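PDB 4H61: mediator of RNA polymerase II transcription subunit 6 from Schizosaccharomyces pombe, which forms part of the Mediator coactivator complex, which relays signals from gene-specific regulatory proteins to the RNA polymerase II transcription machinery. Local coordinates for residues Glu26-Tyr31 and Phe82-Gln87; Glu30-Ser35 and Thr101-Cys106; Pro36-Lys41 and Ile71-Ile76; Gln89-Leu92 and Glu96-Pro99. All blocks are in the same frame, centred on the assembly; numbering follows the deposited sequence.

Interaction 1: Glu26-Tyr31 and Phe82-Gln87; sequences ENVLEY and FLWVIQ
V28 meets W84 and I86 with its two methyl groups doing different work. With chi1 at 59°, CG1 is wedged between the backbone N and the carbonyl carbon and lies over one face of the W84 indole, 4.2 Å above the ring plane and shifted toward the rim. CG2, anti to the backbone N, heads instead for the foot of the same side chain, 4.1 Å from W84 CB, and makes a looser approach to I86 CD1. The valine thus leans on the tryptophan both at its stem and over its ring, the two side chains running at a slant to one another.

At the next residue, L29 reaches I86 through a single branch: L29 CD1 lies 3.6 Å from I86 CD1 and 4.0 Å from I86 CG1. The isoleucine is well placed for this, because its chain is extended (chi2 174°) and pushes CD1 out from the strand toward the helix. No hydrogen bond joins the two segments, so the contact is purely apolar. The polar end of W84 is tied down separately, its NE1 being hydrogen-bonded to T25 OG1 just ahead of the helix, which helps fix the rotation of the indole under V28.

V28 also touches I75 on strand 70-79, so the helix spans more than one strand. W84 and I86, two positions apart, point to the same side of strand 83-91, with V85 turned to the other. The arrangement is that of a short helix, 28-33, laid on one face of a four-stranded antiparallel sheet and sealed to it by aliphatic and aromatic side chains.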
# COMPACT_ATOMS: atom_id res chain seq x y z
N GLU A 26 4.93 11.51 -3.04
CA GLU A 26 3.72 12.31 -2.87
C GLU A 26 2.54 11.79 -3.67
O GLU A 26 1.40 11.92 -3.23
CB GLU A 26 3.99 13.77 -3.28
CG GLU A 26 4.80 14.59 -2.27
CD GLU A 26 6.30 14.29 -2.32
OE1 GLU A 26 6.73 13.49 -3.18
OE2 GLU A 26 7.04 14.87 -1.50
N ASN A 27 2.80 11.21 -4.84
CA ASN A 27 1.72 10.80 -5.75
C ASN A 27 1.74 9.36 -6.27
O ASN A 27 0.82 8.94 -6.99
CB ASN A 27 1.58 11.79 -6.91
CG ASN A 27 2.83 11.85 -7.78
OD1 ASN A 27 3.67 10.96 -7.74
ND2 ASN A 27 2.95 12.92 -8.57
N VAL A 28 2.78 8.60 -5.93
CA VAL A 28 2.91 7.23 -6.43
C VAL A 28 1.67 6.35 -6.15
O VAL A 28 1.26 5.55 -6.99
CB VAL A 28 4.18 6.55 -5.89
CG1 VAL A 28 4.18 6.53 -4.38
CG2 VAL A 28 4.32 5.15 -6.44
N LEU A 29 1.07 6.51 -4.97
CA LEU A 29 -0.10 5.72 -4.59
C LEU A 29 -1.28 6.08 -5.47
O LEU A 29 -2.15 5.25 -5.72
CB LEU A 29 -0.45 5.98 -3.12
CG LEU A 29 -0.51 4.79 -2.18
CD1 LEU A 29 0.37 3.66 -2.68
CD2 LEU A 29 -0.12 5.20 -0.75
N GLU A 30 -1.33 7.32 -5.94
CA GLU A 30 -2.42 7.73 -6.82
C GLU A 30 -2.24 7.05 -8.17
O GLU A 30 -3.21 6.61 -8.79
CB GLU A 30 -2.43 9.24 -6.99
CG GLU A 30 -3.65 9.76 -7.74
CD GLU A 30 -3.87 11.24 -7.52
OE1 GLU A 30 -3.51 11.74 -6.43
OE2 GLU A 30 -4.40 11.91 -8.44
N TYR A 31 -0.99 6.97 -8.61
CA TYR A 31 -0.62 6.25 -9.82
C TYR A 31 -1.11 4.82 -9.71
O TYR A 31 -1.78 4.30 -10.61
CB TYR A 31 0.91 6.26 -9.95
CG TYR A 31 1.46 5.67 -11.23
CD1 TYR A 31 0.93 6.00 -12.47
CD2 TYR A 31 2.55 4.80 -11.19
CE1 TYR A 31 1.45 5.46 -13.64
CE2 TYR A 31 3.08 4.26 -12.36
CZ TYR A 31 2.53 4.60 -13.58
OH TYR A 31 3.07 4.06 -14.73
N PHE A 82 13.42 6.18 -8.98
CA PHE A 82 13.27 4.95 -9.76
C PHE A 82 12.27 3.94 -9.18
O PHE A 82 11.44 3.40 -9.92
CB PHE A 82 14.63 4.28 -10.01
CG PHE A 82 15.42 4.93 -11.12
CD1 PHE A 82 14.90 5.99 -11.84
CD2 PHE A 82 16.70 4.47 -11.43
CE1 PHE A 82 15.63 6.58 -12.86
CE2 PHE A 82 17.43 5.06 -12.45
CZ PHE A 82 16.89 6.12 -13.16
N LEU A 83 12.34 3.66 -7.88
CA LEU A 83 11.39 2.70 -7.34
C LEU A 83 10.67 3.09 -6.06
O LEU A 83 11.17 3.87 -5.25
CB LEU A 83 11.97 1.28 -7.24
CG LEU A 83 13.02 0.80 -6.24
CD1 LEU A 83 12.61 0.95 -4.80
CD2 LEU A 83 13.29 -0.67 -6.52
N TRP A 84 9.48 2.52 -5.90
CA TRP A 84 8.75 2.53 -4.65
C TRP A 84 8.15 1.14 -4.53
O TRP A 84 7.85 0.51 -5.54
CB TRP A 84 7.65 3.57 -4.67
CG TRP A 84 8.14 4.97 -4.68
CD1 TRP A 84 8.32 5.78 -3.59
CD2 TRP A 84 8.54 5.73 -5.82
NE1 TRP A 84 8.79 7.01 -3.99
CE2 TRP A 84 8.94 7.00 -5.35
CE3 TRP A 84 8.60 5.47 -7.19
CZ2 TRP A 84 9.39 8.00 -6.21
CZ3 TRP A 84 9.05 6.46 -8.04
CH2 TRP A 84 9.44 7.71 -7.55
N VAL A 85 8.00 0.67 -3.30
CA VAL A 85 7.41 -0.64 -3.06
C VAL A 85 6.14 -0.50 -2.23
O VAL A 85 6.15 0.14 -1.17
CB VAL A 85 8.38 -1.59 -2.36
CG1 VAL A 85 7.68 -2.91 -2.03
CG2 VAL A 85 9.60 -1.82 -3.23
N ILE A 86 5.07 -1.11 -2.72
CA ILE A 86 3.75 -0.96 -2.12
C ILE A 86 3.26 -2.29 -1.58
O ILE A 86 3.48 -3.32 -2.21
CB ILE A 86 2.74 -0.43 -3.16
CG1 ILE A 86 3.17 0.96 -3.63
CG2 ILE A 86 1.34 -0.40 -2.59
CD1 ILE A 86 2.34 1.49 -4.76
N GLN A 87 2.61 -2.26 -0.43
CA GLN A 87 2.09 -3.48 0.18
C GLN A 87 0.58 -3.43 0.37
O GLN A 87 0.05 -2.47 0.94
CB GLN A 87 2.76 -3.70 1.53
CG GLN A 87 2.04 -4.67 2.43
CD GLN A 87 2.82 -4.97 3.69
OE1 GLN A 87 4.00 -5.33 3.63
NE2 GLN A 87 2.18 -4.80 4.85

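Interaction 2: Glu30-Ser35 and Thr101-Cys106; sequences EYFSQS and TVYFVC
F32 drives the edge of its ring into the face of Y103, a T-shaped pair that fastens helix 28-33 to strand 97-106 of the antiparallel sheet. The ring centroids are 5.0 Å apart and the planes stand at 69°. F32 CZ sits over the centre of the tyrosine ring, while F32 CE1 comes 3.8 Å from Y103 CG. The torsions fit this approach: with its CG anti to the backbone N, F32 projects from the helix toward the sheet, whereas chi1 of -44° places the Y103 ring and chi2 of 75° turns its face to the incoming edge. On the reverse face of Y103 lies T101 OG1, offset toward the rim.

Beside this pair, Y31 offers V105 a ring edge, with Y31 CD2 4.1 Å from V105 CG1 and the methyl near the ring plane. The Y31 hydroxyl is hydrogen-bonded to the backbone of M13 and E108, linking the N-terminal part of the chain to the turn after strand 97-106. F37, I86 and I110 also touch F32. Farther along the segment, F32 O accepts from both S35 N and S35 OG, the hydroxyl oxygen at 2.7 Å lying in the carbonyl plane on a lone pair.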
# COMPACT_ATOMS: atom_id res chain seq x y z
N GLU A 30 -1.33 7.32 -5.94
CA GLU A 30 -2.42 7.73 -6.82
C GLU A 30 -2.24 7.05 -8.17
O GLU A 30 -3.21 6.61 -8.79
CB GLU A 30 -2.43 9.24 -6.99
CG GLU A 30 -3.65 9.76 -7.74
CD GLU A 30 -3.87 11.24 -7.52
OE1 GLU A 30 -3.51 11.74 -6.43
OE2 GLU A 30 -4.40 11.91 -8.44
N TYR A 31 -0.99 6.97 -8.61
CA TYR A 31 -0.62 6.25 -9.82
C TYR A 31 -1.11 4.82 -9.71
O TYR A 31 -1.78 4.30 -10.61
CB TYR A 31 0.91 6.26 -9.95
CG TYR A 31 1.46 5.67 -11.23
CD1 TYR A 31 0.93 6.00 -12.47
CD2 TYR A 31 2.55 4.80 -11.19
CE1 TYR A 31 1.45 5.46 -13.64
CE2 TYR A 31 3.08 4.26 -12.36
CZ TYR A 31 2.53 4.60 -13.58
OH TYR A 31 3.07 4.06 -14.73
N PHE A 32 -0.77 4.20 -8.59
CA PHE A 32 -1.14 2.82 -8.33
C PHE A 32 -2.65 2.64 -8.43
O PHE A 32 -3.12 1.60 -8.86
CB PHE A 32 -0.63 2.41 -6.93
CG PHE A 32 -0.86 0.97 -6.60
CD1 PHE A 32 0.02 -0.01 -7.04
CD2 PHE A 32 -1.97 0.58 -5.85
CE1 PHE A 32 -0.19 -1.34 -6.73
CE2 PHE A 32 -2.21 -0.75 -5.54
CZ PHE A 32 -1.32 -1.72 -5.98
N SER A 33 -3.39 3.68 -8.05
CA SER A 33 -4.86 3.63 -8.06
C SER A 33 -5.49 3.48 -9.45
O SER A 33 -6.62 3.01 -9.56
CB SER A 33 -5.44 4.87 -7.39
OG SER A 33 -5.06 4.88 -6.02
N GLN A 34 -4.78 3.89 -10.49
CA GLN A 34 -5.32 3.80 -11.83
C GLN A 34 -5.00 2.43 -12.45
O GLN A 34 -5.35 2.15 -13.60
CB GLN A 34 -4.77 4.93 -12.70
CG GLN A 34 -5.09 6.33 -12.16
CD GLN A 34 -6.57 6.70 -12.24
OE1 GLN A 34 -7.22 6.54 -13.28
NE2 GLN A 34 -7.12 7.18 -11.13
N SER A 35 -4.35 1.57 -11.67
CA SER A 35 -3.87 0.29 -12.17
C SER A 35 -4.81 -0.84 -11.74
O SER A 35 -5.56 -0.69 -10.77
CB SER A 35 -2.46 0.01 -11.64
OG SER A 35 -2.52 -0.55 -10.34
N THR A 101 -0.18 -9.03 -0.39
CA THR A 101 0.73 -9.07 -1.53
C THR A 101 1.59 -7.80 -1.60
O THR A 101 1.25 -6.77 -0.99
CB THR A 101 -0.01 -9.34 -2.88
OG1 THR A 101 0.41 -8.39 -3.88
CG2 THR A 101 -1.51 -9.27 -2.72
N VAL A 102 2.72 -7.86 -2.30
CA VAL A 102 3.52 -6.65 -2.50
C VAL A 102 3.84 -6.39 -3.97
O VAL A 102 3.98 -7.32 -4.77
CB VAL A 102 4.79 -6.57 -1.59
CG1 VAL A 102 4.89 -7.78 -0.66
CG2 VAL A 102 6.06 -6.40 -2.40
N TYR A 103 3.92 -5.11 -4.33
CA TYR A 103 4.05 -4.72 -5.73
C TYR A 103 5.26 -3.82 -5.89
O TYR A 103 5.63 -3.09 -4.97
CB TYR A 103 2.80 -3.95 -6.20
CG TYR A 103 1.49 -4.56 -5.75
CD1 TYR A 103 1.05 -4.43 -4.44
CD2 TYR A 103 0.67 -5.25 -6.65
CE1 TYR A 103 -0.14 -4.98 -4.02
CE2 TYR A 103 -0.53 -5.80 -6.25
CZ TYR A 103 -0.93 -5.66 -4.92
OH TYR A 103 -2.11 -6.19 -4.49
N PHE A 104 5.87 -3.86 -7.06
CA PHE A 104 6.96 -2.95 -7.39
C PHE A 104 6.49 -1.87 -8.35
O PHE A 104 5.73 -2.13 -9.28
CB PHE A 104 8.14 -3.70 -7.99
CG PHE A 104 8.84 -4.60 -7.01
CD1 PHE A 104 8.70 -4.40 -5.65
CD2 PHE A 104 9.64 -5.64 -7.45
CE1 PHE A 104 9.34 -5.22 -4.74
CE2 PHE A 104 10.29 -6.47 -6.55
CZ PHE A 104 10.13 -6.26 -5.19
N VAL A 105 6.93 -0.64 -8.10
CA VAL A 105 6.75 0.44 -9.05
C VAL A 105 8.15 0.82 -9.51
O VAL A 105 8.79 1.70 -8.94
CB VAL A 105 6.02 1.65 -8.43
CG1 VAL A 105 5.66 2.65 -9.51
CG2 VAL A 105 4.76 1.19 -7.71
N CYS A 106 8.63 0.11 -10.52
CA CYS A 106 9.99 0.27 -10.99
C CYS A 106 9.99 0.92 -12.37
O CYS A 106 9.46 0.35 -13.33
CB CYS A 106 10.67 -1.09 -11.05
SG CYS A 106 12.45 -1.03 -11.23

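Interaction 3: Pro36-Lys41 and Ile71-Ile76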
# COMPACT_ATOMS: atom_id res chain seq x y z
N PRO A 36 -4.78 -1.97 -12.47
CA PRO A 36 -5.63 -3.12 -12.13
C PRO A 36 -5.21 -3.86 -10.86
O PRO A 36 -5.81 -4.88 -10.52
CB PRO A 36 -5.48 -4.04 -13.34
CG PRO A 36 -4.22 -3.61 -14.03
CD PRO A 36 -4.10 -2.13 -13.76
N PHE A 37 -4.18 -3.37 -10.18
CA PHE A 37 -3.77 -3.97 -8.91
C PHE A 37 -4.52 -3.31 -7.77
O PHE A 37 -4.67 -3.87 -6.67
CB PHE A 37 -2.25 -3.85 -8.73
CG PHE A 37 -1.46 -4.50 -9.83
CD1 PHE A 37 -1.47 -5.89 -9.98
CD2 PHE A 37 -0.72 -3.74 -10.73
CE1 PHE A 37 -0.75 -6.50 -10.99
CE2 PHE A 37 0.01 -4.35 -11.76
CZ PHE A 37 -0.01 -5.73 -11.89
N TYR A 38 -5.02 -2.11 -8.04
CA TYR A 38 -5.78 -1.36 -7.05
C TYR A 38 -7.10 -2.07 -6.75
O TYR A 38 -7.62 -2.79 -7.58
CB TYR A 38 -6.02 0.06 -7.57
CG TYR A 38 -6.64 0.99 -6.57
CD1 TYR A 38 -6.00 1.27 -5.37
CD2 TYR A 38 -7.87 1.59 -6.83
CE1 TYR A 38 -6.57 2.13 -4.45
CE2 TYR A 38 -8.44 2.46 -5.91
CZ TYR A 38 -7.78 2.72 -4.72
OH TYR A 38 -8.34 3.59 -3.81
N SER A 39 -7.62 -1.88 -5.55
CA SER A 39 -8.89 -2.46 -5.17
C SER A 39 -9.78 -1.41 -4.54
O SER A 39 -9.43 -0.81 -3.52
CB SER A 39 -8.69 -3.57 -4.15
OG SER A 39 -9.89 -3.75 -3.43
N HIS A 40 -10.95 -1.20 -5.13
CA HIS A 40 -11.84 -0.15 -4.66
C HIS A 40 -12.52 -0.50 -3.33
O HIS A 40 -13.25 0.32 -2.78
CB HIS A 40 -12.85 0.21 -5.75
CG HIS A 40 -12.23 0.88 -6.94
ND1 HIS A 40 -11.61 0.18 -7.95
CD2 HIS A 40 -12.14 2.19 -7.27
CE1 HIS A 40 -11.17 1.03 -8.86
NE2 HIS A 40 -11.47 2.26 -8.47
N LYS A 41 -12.28 -1.70 -2.82
CA LYS A 41 -12.76 -2.09 -1.50
C LYS A 41 -11.89 -1.47 -0.40
O LYS A 41 -12.24 -1.52 0.78
CB LYS A 41 -12.74 -3.62 -1.33
CG LYS A 41 -13.59 -4.40 -2.32
CD LYS A 41 -13.37 -5.91 -2.16
CE LYS A 41 -14.40 -6.74 -2.94
NZ LYS A 41 -14.31 -6.56 -4.42
N ILE A 71 -8.89 -3.89 3.80
CA ILE A 71 -7.81 -3.81 2.80
C ILE A 71 -7.15 -2.42 2.77
O ILE A 71 -7.84 -1.39 2.76
CB ILE A 71 -8.33 -4.16 1.38
CG1 ILE A 71 -8.92 -5.57 1.35
CG2 ILE A 71 -7.22 -4.04 0.35
CD1 ILE A 71 -8.03 -6.60 1.95
N GLN A 72 -5.82 -2.40 2.77
CA GLN A 72 -5.09 -1.14 2.75
C GLN A 72 -3.88 -1.25 1.84
O GLN A 72 -3.30 -2.33 1.70
CB GLN A 72 -4.62 -0.74 4.16
CG GLN A 72 -5.73 -0.62 5.19
CD GLN A 72 -5.26 -0.03 6.53
OE1 GLN A 72 -4.09 -0.17 6.92
NE2 GLN A 72 -6.18 0.64 7.22
N PHE A 73 -3.50 -0.13 1.24
CA PHE A 73 -2.27 -0.04 0.46
C PHE A 73 -1.35 0.98 1.10
O PHE A 73 -1.74 2.12 1.35
CB PHE A 73 -2.57 0.34 -0.98
CG PHE A 73 -3.38 -0.69 -1.72
CD1 PHE A 73 -2.75 -1.78 -2.31
CD2 PHE A 73 -4.76 -0.58 -1.81
CE1 PHE A 73 -3.48 -2.73 -2.99
CE2 PHE A 73 -5.50 -1.54 -2.49
CZ PHE A 73 -4.87 -2.62 -3.08
N VAL A 74 -0.11 0.58 1.37
CA VAL A 74 0.85 1.49 1.97
C VAL A 74 2.18 1.39 1.25
O VAL A 74 2.51 0.37 0.64
CB VAL A 74 1.05 1.22 3.48
CG1 VAL A 74 -0.28 1.27 4.22
CG2 VAL A 74 1.73 -0.13 3.70
N ILE A 75 2.95 2.48 1.33
CA ILE A 75 4.30 2.50 0.80
C ILE A 75 5.24 2.01 1.89
O ILE A 75 5.21 2.51 3.02
CB ILE A 75 4.68 3.92 0.38
CG1 ILE A 75 3.69 4.43 -0.67
CG2 ILE A 75 6.12 3.96 -0.12
CD1 ILE A 75 3.77 5.91 -0.92
N ILE A 76 6.06 1.01 1.57
CA ILE A 76 6.96 0.44 2.56
C ILE A 76 8.42 0.54 2.16
O ILE A 76 9.30 0.09 2.88
CB ILE A 76 6.63 -1.04 2.84
CG1 ILE A 76 6.96 -1.90 1.61
CG2 ILE A 76 5.18 -1.18 3.26
CD1 ILE A 76 6.57 -3.35 1.76
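F73 lies against F37, Y38 and S39 of the loop, and each close approach across the contact is to its ring. The Y38 ring lies obliquely against it, with planes at 36° and centroids 5.7 Å apart; Y38 CD1 and F73 CE2 are 4.1 Å apart. The loop backbone joins in: S39 N comes 3.7 Å from F73 CE2, and F37 O 3.8 Å from F73 CZ. S39 CB adds an aliphatic touch at the far end of the phenyl.

The next shell holds these groups in place. A chi1 of -173° swings the Y38 ring off the loop and across to F73, and its OH is hydrogen-bonded to OE1 of E45 on helix 43-53. S39 OG accepts a bond from K41 N at 3.2 Å, an ST turn that shapes the loop as it heads for that helix. On the strand side, F73 N is hydrogen-bonded to N44 OD1, while the ring of F32, on helix 28-33, also meets that of F73, their planes at about 55°. Replacing F73 with an alanine would probably open a gap beside Y38 and S39, leaving this part of the loop without the ring that anchors it to strand 70-79.

No hydrogen bond crosses between 36-41 and 71-76. Their cohesion therefore rests on apolar contact and van der Waals packing of peptide groups against an aromatic ring, with the directional bonds supplied by helix 43-53 and by the loop itself.

Interaction 4: Gln89-Leu92 and Glu96-Pro99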
# COMPACT_ATOMS: atom_id res chain seq x y z
N GLN A 89 -2.41 -4.94 2.40
CA GLN A 89 -2.52 -5.57 3.70
C GLN A 89 -3.95 -5.51 4.24
O GLN A 89 -4.72 -4.61 3.91
CB GLN A 89 -1.58 -4.88 4.69
CG GLN A 89 -2.10 -3.55 5.23
CD GLN A 89 -1.01 -2.70 5.88
OE1 GLN A 89 0.18 -2.97 5.72
NE2 GLN A 89 -1.42 -1.67 6.61
N ASN A 90 -4.32 -6.50 5.04
CA ASN A 90 -5.60 -6.44 5.71
C ASN A 90 -5.37 -6.01 7.14
O ASN A 90 -4.79 -6.75 7.93
CB ASN A 90 -6.29 -7.80 5.68
CG ASN A 90 -7.64 -7.77 6.38
OD1 ASN A 90 -8.27 -6.72 6.50
ND2 ASN A 90 -8.08 -8.93 6.87
N ARG A 91 -5.81 -4.81 7.48
CA ARG A 91 -5.59 -4.30 8.83
C ARG A 91 -6.66 -4.80 9.79
O ARG A 91 -7.84 -4.50 9.62
CB ARG A 91 -5.52 -2.78 8.81
CG ARG A 91 -5.42 -2.17 10.19
CD ARG A 91 -4.74 -0.82 10.14
NE ARG A 91 -3.83 -0.71 11.26
CZ ARG A 91 -2.51 -0.60 11.15
NH1 ARG A 91 -1.94 -0.55 9.95
NH2 ARG A 91 -1.77 -0.52 12.25
N LEU A 92 -6.24 -5.56 10.79
CA LEU A 92 -7.18 -6.20 11.71
C LEU A 92 -7.63 -5.24 12.78
O LEU A 92 -8.79 -5.26 13.19
CB LEU A 92 -6.55 -7.44 12.36
CG LEU A 92 -6.57 -8.77 11.59
CD1 LEU A 92 -6.47 -8.58 10.09
CD2 LEU A 92 -5.44 -9.65 12.09
N GLU A 96 -2.49 -4.61 14.55
CA GLU A 96 -2.21 -5.77 13.72
C GLU A 96 -2.56 -5.56 12.25
O GLU A 96 -3.53 -4.88 11.90
CB GLU A 96 -2.91 -7.02 14.26
CG GLU A 96 -2.32 -7.52 15.56
CD GLU A 96 -2.75 -8.94 15.88
OE1 GLU A 96 -2.60 -9.35 17.05
OE2 GLU A 96 -3.23 -9.63 14.95
N VAL A 97 -1.75 -6.19 11.40
CA VAL A 97 -1.90 -6.08 9.97
C VAL A 97 -1.49 -7.41 9.34
O VAL A 97 -0.53 -8.04 9.80
CB VAL A 97 -1.03 -4.93 9.45
CG1 VAL A 97 -0.46 -5.23 8.08
CG2 VAL A 97 -1.82 -3.64 9.45
N LYS A 98 -2.21 -7.87 8.33
CA LYS A 98 -1.81 -9.08 7.63
C LYS A 98 -1.41 -8.76 6.20
O LYS A 98 -2.23 -8.33 5.39
CB LYS A 98 -2.91 -10.14 7.66
CG LYS A 98 -2.50 -11.43 6.98
CD LYS A 98 -3.62 -12.46 6.97
CE LYS A 98 -3.20 -13.73 6.23
NZ LYS A 98 -2.79 -13.44 4.83
N PRO A 99 -0.13 -8.94 5.89
CA PRO A 99 0.38 -8.66 4.55
C PRO A 99 -0.20 -9.64 3.55
O PRO A 99 -0.16 -10.85 3.80
CB PRO A 99 1.89 -8.88 4.69
CG PRO A 99 2.16 -8.78 6.17
CD PRO A 99 0.94 -9.35 6.82
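The closing end of the β-hairpin made by strands 83-91 and 97-106 brings Q89-L92 against E96-P99. The stretches 89-91 and 97-99 of these strands run antiparallel, at 166°, their axes approaching to 4.5 Å. N90 and K98 form a hydrogen-bonded pair: N90 N reaches K98 O at 2.8 Å, and K98 N reaches N90 O at 2.8 Å. Q89 with P99 and R91 with V97 flank it as non-hydrogen-bonded pairs. Beyond them the ladder ends with L92 N bonded to E96 O at 3.0 Å.

On the face carrying Q89, R91, V97 and P99, V97 sits between two polar neighbours. Its CG1 packs on the carboxamide of Q89, whose OE1 is hydrogen-bonded to Q87 NE2 and whose NE2 is bonded to Q72 OE1. Its CG2 lies under one face of the R91 guanidinium, near NH1. The bend at chi3 (-139°) folds the arginine back over the valine, and a bond from R91 NE to N93 O holds the group in the turn. A serine in place of R91 would probably uncover one side of V97 and leave N93 O without that mate. At the tip, L92 CD2 rests 3.6 Å from E96 OE2, while E96 OE1 is salt-bridged to K133 NZ.

Helix 115-135 packs on this same face, with L125 and Y129 against V97, and T122 and L125 against P99. Along the outer edge of strand 83-91, Q89 also pairs with Q72 of strand 70-79 through the backbone, so the tip has a strand beside it and the helix over one face.

All four contacts involve one antiparallel sheet, ordered 70-79, 83-91, 97-106, 109-112. Interactions 1 and 2 share E30 and Y31 of helix 28-33, lie with centres about 6 Å apart and reach neighbouring strands, whose backbones are bonded through I86 O and Y103 N. Interaction 3, its centre about 8 Å from that of interaction 2, continues this layer with the loop after that helix. Along the chain it is nested inside the loops closed by interactions 1 and 2. Interaction 4 is at the hairpin tip, beneath helix 115-135, and its centre lies about 12 to 19 Å from those of the others. The sheet is thus sandwiched between N-terminal segments and the C-terminal helix.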